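Local coordinates for protein molinate hydrolase (Gulosibacter molinativorax, PDB 4UB9) that probably hydrolyses the thiocarbamate herbicide molinate as a zinc-binding member of the amidohydrolase family, at residues 98-103 with 395-400; 128-133 with 166-171. All coordinates share one frame; numbering follows the deposited sequence.

Contact 1 (98-103 with 395-400); sequences VHLLDG and WTLGED
Leu397 meets Val98 and Leu100 with a separate methyl for each, both meetings purely apolar. Its CG lies anti to the backbone N (chi1 -172°), which sends the isobutyl group toward 98-103; chi2 of 63° then leaves CD2 extended away from CA and turns CD1 aside. CD1 reaches Val98 CG1 at 3.9 Å, the two side chains crossing at about a right angle. CD2 comes to Leu100 CD2 at 4.2 Å, a looser approach. Val141 of strand 138-143 touches both Val98 and Leu100, and Ala129 of helix 122-135 touches both leucines.

Polar bonds run within and around the segments. Gly398 N donates to Asp400 OD1 at 2.9 Å, meeting the oxygen nearly along its C-O axis, although bent at the hydrogen (139°). Asp400 OD2 is bound by Thr372 OG1, so partners on both oxygens restrain its rotation. Backbone bonds tie Leu397 to Gly375 and Val98 to strand 138-143. Inside the TIM-barrel-clan amidohydrolase domain, the contact joins the end of strand 97-98 and its following loop to the loop entering helix 400-410. With no hydrogen bond between them, the two segments depend on methyl packing for their mutual contact and on third parties for their polar fixation.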
# COMPACT_ATOMS: atom_id res chain seq x y z
N VAL A 98 -24.28 18.05 -10.43
CA VAL A 98 -23.39 18.42 -9.34
C VAL A 98 -23.44 17.42 -8.19
O VAL A 98 -24.28 16.54 -8.13
CB VAL A 98 -23.76 19.81 -8.74
CG1 VAL A 98 -23.83 20.85 -9.83
CG2 VAL A 98 -25.07 19.74 -7.98
N HIS A 99 -22.52 17.61 -7.24
CA HIS A 99 -22.51 16.85 -5.99
C HIS A 99 -22.29 17.81 -4.83
O HIS A 99 -21.20 18.34 -4.62
CB HIS A 99 -21.45 15.79 -6.03
CG HIS A 99 -21.62 14.83 -7.16
ND1 HIS A 99 -20.70 14.68 -8.17
CD2 HIS A 99 -22.63 13.98 -7.45
CE1 HIS A 99 -21.14 13.78 -9.04
NE2 HIS A 99 -22.30 13.33 -8.62
N LEU A 100 -23.35 17.99 -4.06
CA LEU A 100 -23.40 18.96 -2.99
C LEU A 100 -22.69 18.50 -1.70
O LEU A 100 -22.38 19.33 -0.83
CB LEU A 100 -24.84 19.37 -2.72
CG LEU A 100 -25.49 20.02 -3.98
CD1 LEU A 100 -26.96 20.32 -3.77
CD2 LEU A 100 -24.78 21.31 -4.41
N LEU A 101 -22.46 17.18 -1.57
CA LEU A 101 -21.34 16.65 -0.79
C LEU A 101 -20.33 16.21 -1.84
O LEU A 101 -20.67 15.46 -2.75
CB LEU A 101 -21.74 15.46 0.07
CG LEU A 101 -22.67 15.74 1.26
CD1 LEU A 101 -22.92 14.48 2.09
CD2 LEU A 101 -22.07 16.80 2.17
N ASP A 102 -19.09 16.67 -1.72
CA ASP A 102 -18.14 16.65 -2.85
C ASP A 102 -17.59 15.27 -3.17
O ASP A 102 -16.60 14.81 -2.62
CB ASP A 102 -16.97 17.60 -2.58
CG ASP A 102 -16.10 17.82 -3.80
OD1 ASP A 102 -16.13 17.00 -4.77
OD2 ASP A 102 -15.42 18.86 -3.82
N GLY A 103 -18.21 14.63 -4.14
CA GLY A 103 -17.87 13.25 -4.47
C GLY A 103 -16.58 13.07 -5.24
O GLY A 103 -15.88 12.05 -5.08
N TRP A 395 -14.09 20.81 -11.69
CA TRP A 395 -14.87 20.32 -10.52
C TRP A 395 -15.06 21.32 -9.37
O TRP A 395 -15.55 20.98 -8.30
CB TRP A 395 -14.20 19.08 -9.99
CG TRP A 395 -14.02 18.05 -11.06
CD1 TRP A 395 -14.99 17.48 -11.79
CD2 TRP A 395 -12.80 17.50 -11.51
NE1 TRP A 395 -14.46 16.57 -12.67
CE2 TRP A 395 -13.11 16.58 -12.53
CE3 TRP A 395 -11.46 17.70 -11.17
CZ2 TRP A 395 -12.13 15.82 -13.19
CZ3 TRP A 395 -10.47 16.96 -11.87
CH2 TRP A 395 -10.82 16.02 -12.84
N THR A 396 -14.78 22.58 -9.66
CA THR A 396 -14.89 23.66 -8.69
C THR A 396 -16.27 24.33 -8.78
O THR A 396 -16.52 25.14 -9.64
CB THR A 396 -13.78 24.69 -8.88
OG1 THR A 396 -12.50 24.04 -8.85
CG2 THR A 396 -13.84 25.75 -7.81
N LEU A 397 -17.15 23.90 -7.91
CA LEU A 397 -18.52 24.36 -7.93
C LEU A 397 -18.58 25.90 -7.85
O LEU A 397 -17.89 26.49 -7.04
CB LEU A 397 -19.30 23.78 -6.74
CG LEU A 397 -20.80 24.04 -6.75
CD1 LEU A 397 -21.48 23.40 -7.94
CD2 LEU A 397 -21.41 23.54 -5.46
N GLY A 398 -19.45 26.49 -8.65
CA GLY A 398 -19.67 27.95 -8.64
C GLY A 398 -19.08 28.61 -9.86
O GLY A 398 -19.46 29.70 -10.21
N GLU A 399 -18.07 27.96 -10.42
CA GLU A 399 -17.41 28.36 -11.67
C GLU A 399 -17.30 27.27 -12.73
O GLU A 399 -16.95 27.54 -13.88
CB GLU A 399 -15.97 28.76 -11.37
CG GLU A 399 -15.86 30.00 -10.50
CD GLU A 399 -14.43 30.51 -10.38
OE1 GLU A 399 -13.67 30.49 -11.37
OE2 GLU A 399 -14.09 30.98 -9.29
N ASP A 400 -17.61 26.05 -12.32
CA ASP A 400 -17.54 24.88 -13.17
C ASP A 400 -18.41 25.00 -14.46
O ASP A 400 -17.99 24.56 -15.52
CB ASP A 400 -18.01 23.67 -12.39
CG ASP A 400 -19.45 23.87 -11.80
OD1 ASP A 400 -19.72 24.88 -11.09
OD2 ASP A 400 -20.32 22.99 -12.05

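Contact 2 (128-133 with 166-171); sequences EAAQIA and ARIFFA
Ile168 turns CG1 anti to its own carbonyl carbon (chi1 -59°) and then runs extended, CD1 lying anti to CA, and this outstretched branch carries CD1 to within 4.4 Å of Ala130 CB. For the alanines the backbone does the placing: Ala130 and Ala133 sit one helical turn apart with both CB atoms directed at the partner segment, while Ala166, in an extended conformation just before strand 167-170, points its CB back at the helix. Ala133 CB and Ala166 CB lie 4.4 Å apart.

Strand 138-143 runs parallel to strand 167-170 with helix 148-159 between them in sequence, a beta-alpha-beta crossover in keeping with the TIM-barrel clan. Helix 122-135, which comes just before this unit, is joined here to the entry of its second strand. Val141 of the first strand touches both Ala133 and Ile168, and Arg155 of helix 148-159 also packs on Ile168.

One hydrogen bond crosses the interface. Ala166 N gives its hydrogen to Ala130 O at 3.2 Å, almost straight at the hydrogen (167°) but from well above the carbonyl plane (67° out of it), so it does not use a lone pair. The CA atoms of Ala130 and Ala166 are 5.1 Å apart, and Ala166 CB is 3.6 Å from Ala130 O, so its methyl rests against the same carbonyl oxygen that accepts the hydrogen bond. Nearby, Gln131 NE2 bonds to Glu164 O, a second tie between the helix and the chain leading into the strand.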
# COMPACT_ATOMS: atom_id res chain seq x y z
N GLU A 128 -24.84 25.22 1.99
CA GLU A 128 -23.68 26.07 1.64
C GLU A 128 -23.27 25.87 0.16
O GLU A 128 -23.04 26.84 -0.58
CB GLU A 128 -22.47 25.77 2.53
CG GLU A 128 -21.20 26.55 2.20
CD GLU A 128 -19.97 26.13 3.01
OE1 GLU A 128 -19.89 24.95 3.38
OE2 GLU A 128 -19.07 26.97 3.28
N ALA A 129 -23.20 24.61 -0.28
CA ALA A 129 -22.80 24.31 -1.66
C ALA A 129 -23.84 24.82 -2.67
O ALA A 129 -23.50 25.33 -3.74
CB ALA A 129 -22.58 22.84 -1.86
N ALA A 130 -25.11 24.70 -2.30
CA ALA A 130 -26.20 25.23 -3.13
C ALA A 130 -26.12 26.77 -3.25
O ALA A 130 -26.44 27.36 -4.27
CB ALA A 130 -27.53 24.84 -2.55
N GLN A 131 -25.69 27.41 -2.17
CA GLN A 131 -25.51 28.87 -2.15
C GLN A 131 -24.35 29.29 -3.01
O GLN A 131 -24.40 30.31 -3.67
CB GLN A 131 -25.32 29.38 -0.73
CG GLN A 131 -26.59 29.27 0.07
CD GLN A 131 -26.37 29.49 1.56
OE1 GLN A 131 -25.36 30.02 1.99
NE2 GLN A 131 -27.32 29.08 2.33
N ILE A 132 -23.31 28.48 -3.01
CA ILE A 132 -22.18 28.74 -3.87
C ILE A 132 -22.53 28.59 -5.35
O ILE A 132 -22.03 29.30 -6.19
CB ILE A 132 -21.01 27.85 -3.50
CG1 ILE A 132 -20.44 28.34 -2.17
CG2 ILE A 132 -19.92 27.88 -4.57
CD1 ILE A 132 -19.32 27.50 -1.63
N ALA A 133 -23.43 27.67 -5.66
CA ALA A 133 -23.91 27.55 -7.03
C ALA A 133 -24.69 28.81 -7.40
O ALA A 133 -24.47 29.39 -8.46
CB ALA A 133 -24.77 26.32 -7.20
N ALA A 166 -29.59 27.72 -4.42
CA ALA A 166 -30.17 27.16 -5.62
C ALA A 166 -31.17 26.08 -5.25
O ALA A 166 -30.99 25.39 -4.24
CB ALA A 166 -29.10 26.56 -6.53
N ARG A 167 -32.25 25.95 -6.03
CA ARG A 167 -33.17 24.87 -5.74
C ARG A 167 -32.53 23.56 -6.21
O ARG A 167 -31.74 23.51 -7.18
CB ARG A 167 -34.57 25.06 -6.27
CG ARG A 167 -34.79 24.73 -7.71
CD ARG A 167 -36.27 24.86 -8.08
NE ARG A 167 -36.72 26.22 -7.94
CZ ARG A 167 -36.34 27.26 -8.68
NH1 ARG A 167 -35.50 27.13 -9.71
NH2 ARG A 167 -36.83 28.48 -8.42
N ILE A 168 -32.85 22.53 -5.46
CA ILE A 168 -32.26 21.23 -5.61
C ILE A 168 -33.27 20.19 -6.04
O ILE A 168 -34.36 20.09 -5.50
CB ILE A 168 -31.70 20.74 -4.29
CG1 ILE A 168 -30.65 21.70 -3.78
CG2 ILE A 168 -31.07 19.35 -4.46
CD1 ILE A 168 -30.20 21.37 -2.37
N PHE A 169 -32.84 19.39 -7.00
CA PHE A 169 -33.47 18.11 -7.29
C PHE A 169 -32.40 17.02 -7.26
O PHE A 169 -31.30 17.23 -7.72
CB PHE A 169 -34.16 18.13 -8.65
CG PHE A 169 -35.21 19.17 -8.73
CD1 PHE A 169 -36.40 19.05 -8.01
CD2 PHE A 169 -35.00 20.32 -9.51
CE1 PHE A 169 -37.39 20.04 -8.06
CE2 PHE A 169 -35.97 21.32 -9.55
CZ PHE A 169 -37.17 21.18 -8.84
N PHE A 170 -32.76 15.85 -6.73
CA PHE A 170 -31.76 14.82 -6.52
C PHE A 170 -32.13 13.39 -6.90
O PHE A 170 -33.29 13.03 -6.97
CB PHE A 170 -31.28 14.90 -5.09
CG PHE A 170 -32.33 14.61 -4.09
CD1 PHE A 170 -32.76 13.31 -3.88
CD2 PHE A 170 -32.84 15.61 -3.32
CE1 PHE A 170 -33.73 13.05 -2.92
CE2 PHE A 170 -33.81 15.36 -2.36
CZ PHE A 170 -34.25 14.08 -2.15
N ALA A 171 -31.10 12.60 -7.16
CA ALA A 171 -31.21 11.15 -7.37
C ALA A 171 -31.10 10.36 -6.10
O ALA A 171 -31.51 9.20 -6.05
CB ALA A 171 -30.11 10.66 -8.29

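How the contacts relate
Contact 2 is nested within the chain loop that contact 1 closes, and their centres are 10 Å apart. Helix 122-135 joins them: Leu397 CD2 of contact 1 presses close to Ala129 O of contact 2 (3.2 Å), and Leu397 O lies 3.5 Å from Ile132 CG2. A second bridge is aliphatic, with Leu100 CD1 at 3.7 Å from Ile168 CD1, so the two buried contacts run into one another. The side chain of Val98 is about 12 Å from the zinc, so contact 1 is packing at a distance from the metal site, and the zinc ligands His282 and His302 belong to neither contact.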